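Local coordinates for protein signal recognition particle receptor FtsY (Sulfolobus acidocaldarius, PDB 5L3S) that is the receptor for the signal recognition particle, a member of the SRP54-type P-loop GTPase family with a helical bundle domain, at residues 237-251 with 262-276. Residues are numbered along the deposited sequence; the frame is centred on the assembly and turned at random.
Sequences ENNVGYDAVILTKVD and LAYELKKPVVYMGVG. With GNP (phosphoaminophosphonic acid-guanylate ester), chain R.
Val-245 and Leu-247 of strand 244-248 pair in parallel with strand 270-274, the two strands of a beta-alpha-beta unit, joined through helix 258-266. Val-245 N gives to Pro-269 O and its carbonyl takes Val-271 N, each at 2.9 Å; Gly-274 N then reaches Leu-247 O at 2.8 Å. The tight part lies on the face of Val-245, Leu-247 and Val-270. There Val-245 CG2 lies 3.9 Å from Leu-262 CD1, the two side chains meeting tip to tip, and the Leu-247 side chain crosses that of Val-270 at about a right angle, its CG against both methyls. On the other face, Ile-246 CD1 comes obliquely to CD2 of the Tyr-272 ring.

The looser end is polar and reached by water. Lys-268 runs obliquely past the Tyr-242 ring, CG 3.8 Å from CE2 and CE above one face, toward the rim; a bend at chi2 (-67°) helps bring NZ to Tyr-242 O at 2.8 Å, nearly in line with the carbonyl. The same NZ forms a salt bridge with Glu-237 OE1 and gives to a water bound by Asp-243 O.

At the opposite end, the backbone of Gly-274 comes close to GNP O6, its C at 3.1 Å. Asp-251 takes N1 and N2 of the guanine on OD1 and OD2, while Lys-249 N donates to O6; this donor and acceptor pattern matches guanine, consistent with base selection in P-loop GTPases.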
# COMPACT_ATOMS: atom_id res chain seq x y z
N GLU B 237 -3.80 -12.36 -11.72
CA GLU B 237 -3.40 -13.63 -12.30
C GLU B 237 -4.53 -14.21 -13.16
O GLU B 237 -4.28 -14.72 -14.25
CB GLU B 237 -2.96 -14.63 -11.22
CG GLU B 237 -2.81 -16.07 -11.71
CD GLU B 237 -1.82 -16.21 -12.86
OE1 GLU B 237 -0.93 -15.34 -13.01
OE2 GLU B 237 -1.94 -17.19 -13.62
N ASN B 238 -5.76 -14.09 -12.68
CA ASN B 238 -6.91 -14.60 -13.42
C ASN B 238 -7.28 -13.77 -14.66
O ASN B 238 -7.67 -14.33 -15.67
CB ASN B 238 -8.13 -14.73 -12.50
CG ASN B 238 -7.94 -15.77 -11.41
OD1 ASN B 238 -7.21 -16.75 -11.58
ND2 ASN B 238 -8.60 -15.56 -10.28
N ASN B 239 -7.18 -12.45 -14.57
CA ASN B 239 -7.60 -11.58 -15.67
C ASN B 239 -6.49 -11.28 -16.68
O ASN B 239 -6.77 -10.95 -17.84
CB ASN B 239 -8.15 -10.25 -15.15
CG ASN B 239 -9.36 -10.43 -14.25
OD1 ASN B 239 -9.98 -11.49 -14.22
ND2 ASN B 239 -9.71 -9.37 -13.52
N VAL B 240 -5.25 -11.35 -16.23
CA VAL B 240 -4.12 -10.89 -17.04
C VAL B 240 -3.03 -11.97 -17.14
O VAL B 240 -2.62 -12.35 -18.24
CB VAL B 240 -3.52 -9.61 -16.42
CG1 VAL B 240 -2.36 -9.08 -17.27
CG2 VAL B 240 -4.59 -8.53 -16.24
N GLY B 241 -2.59 -12.47 -15.98
CA GLY B 241 -1.48 -13.42 -15.91
C GLY B 241 -0.14 -12.69 -15.80
O GLY B 241 0.08 -11.66 -16.45
N TYR B 242 0.75 -13.20 -14.95
CA TYR B 242 2.08 -12.62 -14.80
C TYR B 242 3.06 -13.71 -14.39
O TYR B 242 2.65 -14.82 -14.04
CB TYR B 242 2.10 -11.46 -13.79
CG TYR B 242 1.50 -11.82 -12.44
CD1 TYR B 242 0.14 -11.65 -12.20
CD2 TYR B 242 2.30 -12.33 -11.42
CE1 TYR B 242 -0.43 -11.99 -10.98
CE2 TYR B 242 1.74 -12.66 -10.18
CZ TYR B 242 0.37 -12.48 -9.97
OH TYR B 242 -0.20 -12.81 -8.77
N ASP B 243 4.36 -13.41 -14.44
CA ASP B 243 5.39 -14.42 -14.20
C ASP B 243 5.99 -14.32 -12.80
O ASP B 243 6.37 -15.33 -12.21
CB ASP B 243 6.51 -14.27 -15.23
CG ASP B 243 6.00 -14.43 -16.65
OD1 ASP B 243 5.54 -15.53 -16.99
OD2 ASP B 243 6.07 -13.45 -17.43
N ALA B 244 6.10 -13.10 -12.29
CA ALA B 244 6.72 -12.86 -10.98
C ALA B 244 6.26 -11.55 -10.35
O ALA B 244 5.58 -10.74 -10.98
CB ALA B 244 8.22 -12.89 -11.09
N VAL B 245 6.65 -11.35 -9.09
CA VAL B 245 6.23 -10.17 -8.36
C VAL B 245 7.48 -9.44 -7.86
O VAL B 245 8.47 -10.09 -7.49
CB VAL B 245 5.36 -10.59 -7.15
CG1 VAL B 245 5.20 -9.46 -6.15
CG2 VAL B 245 4.00 -11.09 -7.64
N ILE B 246 7.42 -8.12 -7.85
CA ILE B 246 8.36 -7.33 -7.06
C ILE B 246 7.58 -6.64 -5.93
O ILE B 246 6.55 -6.02 -6.18
CB ILE B 246 9.12 -6.30 -7.95
CG1 ILE B 246 10.09 -7.05 -8.90
CG2 ILE B 246 9.88 -5.29 -7.09
CD1 ILE B 246 10.79 -6.14 -9.94
N LEU B 247 8.07 -6.79 -4.70
CA LEU B 247 7.45 -6.17 -3.52
C LEU B 247 8.19 -4.90 -3.18
O LEU B 247 9.42 -4.92 -3.04
CB LEU B 247 7.56 -7.11 -2.32
CG LEU B 247 6.89 -8.48 -2.40
CD1 LEU B 247 6.97 -9.17 -1.03
CD2 LEU B 247 5.44 -8.30 -2.82
N THR B 248 7.47 -3.79 -3.01
CA THR B 248 8.10 -2.50 -2.74
C THR B 248 7.93 -2.03 -1.29
O THR B 248 7.11 -2.57 -0.54
CB THR B 248 7.48 -1.40 -3.61
OG1 THR B 248 6.09 -1.30 -3.30
CG2 THR B 248 7.65 -1.73 -5.12
N LYS B 249 8.72 -1.02 -0.91
CA LYS B 249 8.55 -0.31 0.35
C LYS B 249 8.78 -1.19 1.56
O LYS B 249 8.21 -0.97 2.62
CB LYS B 249 7.16 0.36 0.42
CG LYS B 249 6.87 1.28 -0.77
CD LYS B 249 5.42 1.84 -0.72
CE LYS B 249 5.03 2.40 -2.12
NZ LYS B 249 3.58 2.80 -2.19
N VAL B 250 9.62 -2.20 1.39
CA VAL B 250 9.93 -3.14 2.47
C VAL B 250 10.69 -2.39 3.56
O VAL B 250 10.67 -2.77 4.74
CB VAL B 250 10.72 -4.34 1.90
CG1 VAL B 250 11.34 -5.18 2.99
CG2 VAL B 250 9.79 -5.18 1.03
N ASP B 251 11.31 -1.26 3.18
CA ASP B 251 12.03 -0.44 4.16
C ASP B 251 11.11 0.28 5.17
O ASP B 251 11.58 0.85 6.14
CB ASP B 251 12.95 0.58 3.47
CG ASP B 251 12.22 1.42 2.42
OD1 ASP B 251 11.55 0.87 1.52
OD2 ASP B 251 12.29 2.66 2.52
N LEU B 262 1.66 -15.60 -1.66
CA LEU B 262 1.84 -15.74 -3.10
C LEU B 262 2.33 -17.13 -3.49
O LEU B 262 1.80 -17.76 -4.41
CB LEU B 262 2.83 -14.71 -3.60
CG LEU B 262 2.34 -13.28 -3.73
CD1 LEU B 262 3.51 -12.38 -4.03
CD2 LEU B 262 1.32 -13.25 -4.84
N ALA B 263 3.37 -17.59 -2.81
CA ALA B 263 3.92 -18.91 -3.07
C ALA B 263 2.91 -19.99 -2.68
O ALA B 263 2.66 -20.92 -3.45
CB ALA B 263 5.22 -19.11 -2.31
N TYR B 264 2.32 -19.85 -1.50
CA TYR B 264 1.44 -20.89 -0.97
C TYR B 264 0.14 -21.01 -1.78
O TYR B 264 -0.27 -22.11 -2.14
CB TYR B 264 1.14 -20.65 0.52
CG TYR B 264 0.42 -21.77 1.21
CD1 TYR B 264 -0.97 -21.81 1.24
CD2 TYR B 264 1.12 -22.80 1.82
CE1 TYR B 264 -1.64 -22.85 1.88
CE2 TYR B 264 0.47 -23.83 2.45
CZ TYR B 264 -0.91 -23.85 2.48
OH TYR B 264 -1.55 -24.89 3.11
N GLU B 265 -0.50 -19.88 -2.07
CA GLU B 265 -1.77 -19.86 -2.80
C GLU B 265 -1.66 -19.89 -4.32
O GLU B 265 -2.45 -20.57 -4.98
CB GLU B 265 -2.58 -18.61 -2.43
CG GLU B 265 -3.18 -18.67 -1.06
CD GLU B 265 -4.22 -19.75 -0.97
OE1 GLU B 265 -5.04 -19.85 -1.90
OE2 GLU B 265 -4.20 -20.50 0.03
N LEU B 266 -0.73 -19.12 -4.88
CA LEU B 266 -0.72 -18.86 -6.32
C LEU B 266 0.48 -19.46 -7.05
O LEU B 266 0.57 -19.36 -8.27
CB LEU B 266 -0.76 -17.36 -6.58
CG LEU B 266 -1.96 -16.63 -5.95
CD1 LEU B 266 -1.89 -15.13 -6.23
CD2 LEU B 266 -3.24 -17.23 -6.47
N LYS B 267 1.39 -20.06 -6.29
CA LYS B 267 2.65 -20.55 -6.84
C LYS B 267 3.39 -19.47 -7.62
O LYS B 267 3.97 -19.75 -8.67
CB LYS B 267 2.45 -21.81 -7.71
CG LYS B 267 2.01 -23.03 -6.92
CD LYS B 267 2.86 -23.17 -5.68
CE LYS B 267 2.16 -23.95 -4.58
NZ LYS B 267 2.87 -23.78 -3.28
N LYS B 268 3.36 -18.24 -7.11
CA LYS B 268 4.02 -17.13 -7.79
C LYS B 268 5.22 -16.68 -6.97
O LYS B 268 5.15 -16.59 -5.75
CB LYS B 268 3.05 -15.95 -8.00
CG LYS B 268 1.94 -16.26 -8.99
CD LYS B 268 2.50 -16.44 -10.41
CE LYS B 268 1.37 -16.65 -11.41
NZ LYS B 268 1.86 -17.11 -12.73
N PRO B 269 6.36 -16.43 -7.63
CA PRO B 269 7.55 -16.02 -6.88
C PRO B 269 7.71 -14.50 -6.78
O PRO B 269 7.31 -13.76 -7.67
CB PRO B 269 8.68 -16.60 -7.72
CG PRO B 269 8.16 -16.52 -9.14
CD PRO B 269 6.67 -16.83 -9.02
N VAL B 270 8.31 -14.06 -5.68
CA VAL B 270 8.82 -12.71 -5.58
C VAL B 270 10.25 -12.77 -6.06
O VAL B 270 11.01 -13.64 -5.61
CB VAL B 270 8.81 -12.23 -4.12
CG1 VAL B 270 9.44 -10.84 -4.01
CG2 VAL B 270 7.38 -12.23 -3.56
N VAL B 271 10.63 -11.90 -7.00
CA VAL B 271 12.00 -11.95 -7.53
C VAL B 271 12.91 -10.86 -6.95
O VAL B 271 14.12 -11.07 -6.80
CB VAL B 271 12.04 -11.92 -9.08
CG1 VAL B 271 11.59 -13.25 -9.65
CG2 VAL B 271 11.18 -10.76 -9.62
N TYR B 272 12.35 -9.70 -6.62
CA TYR B 272 13.14 -8.64 -6.00
C TYR B 272 12.32 -7.92 -4.95
O TYR B 272 11.10 -8.00 -4.95
CB TYR B 272 13.60 -7.61 -7.03
CG TYR B 272 14.47 -8.18 -8.10
CD1 TYR B 272 15.82 -8.39 -7.87
CD2 TYR B 272 13.94 -8.53 -9.33
CE1 TYR B 272 16.63 -8.93 -8.84
CE2 TYR B 272 14.75 -9.09 -10.31
CZ TYR B 272 16.09 -9.28 -10.06
OH TYR B 272 16.91 -9.82 -11.03
N MET B 273 13.00 -7.21 -4.06
CA MET B 273 12.31 -6.32 -3.14
C MET B 273 12.89 -4.91 -3.19
O MET B 273 14.11 -4.72 -3.18
CB MET B 273 12.41 -6.87 -1.72
CG MET B 273 11.51 -8.09 -1.50
SD MET B 273 11.86 -8.76 0.11
CE MET B 273 13.59 -9.15 -0.17
N GLY B 274 12.01 -3.93 -3.24
CA GLY B 274 12.39 -2.53 -3.15
C GLY B 274 12.55 -2.12 -1.70
O GLY B 274 11.71 -2.41 -0.87
N VAL B 275 13.66 -1.47 -1.39
CA VAL B 275 13.94 -1.10 -0.01
C VAL B 275 14.33 0.37 0.12
O VAL B 275 15.11 0.73 0.99
CB VAL B 275 15.06 -2.00 0.58
CG1 VAL B 275 14.58 -3.44 0.72
CG2 VAL B 275 16.30 -1.94 -0.30
N GLY B 276 13.77 1.22 -0.73
CA GLY B 276 14.01 2.65 -0.60
C GLY B 276 13.71 3.35 -1.92
O GLY B 276 13.14 2.74 -2.84
PG GNP R . 1.30 5.26 -10.44
O1G GNP R . 2.00 5.26 -11.78
O2G GNP R . 0.56 6.56 -10.17
O3G GNP R . 0.28 4.15 -10.27
N3B GNP R . 2.41 5.08 -9.30
PB GNP R . 3.58 3.96 -9.41
O1B GNP R . 4.24 4.07 -10.71
O2B GNP R . 2.99 2.64 -9.16
O3A GNP R . 4.55 4.30 -8.30
PA GNP R . 5.69 5.32 -8.27
O1A GNP R . 6.92 4.76 -8.92
O2A GNP R . 5.23 6.66 -8.74
O5' GNP R . 6.11 5.40 -6.76
C5' GNP R . 5.22 5.95 -5.73
C4' GNP R . 6.06 6.43 -4.56
O4' GNP R . 6.62 5.28 -3.82
C3' GNP R . 7.25 7.28 -4.96
O3' GNP R . 7.46 8.26 -3.96
C2' GNP R . 8.41 6.28 -4.95
O2' GNP R . 9.65 6.92 -4.71
C1' GNP R . 8.01 5.48 -3.70
N9 GNP R . 8.64 4.16 -3.64
C8 GNP R . 8.69 3.20 -4.61
N7 GNP R . 9.32 2.10 -4.23
C5 GNP R . 9.70 2.39 -2.92
C6 GNP R . 10.41 1.60 -1.99
O6 GNP R . 10.87 0.46 -2.19
N1 GNP R . 10.61 2.26 -0.77
C2 GNP R . 10.13 3.53 -0.50
N2 GNP R . 10.38 4.04 0.71
N3 GNP R . 9.46 4.27 -1.37
C4 GNP R . 9.29 3.64 -2.55
O HOH W 1 4.85 -17.82 -12.87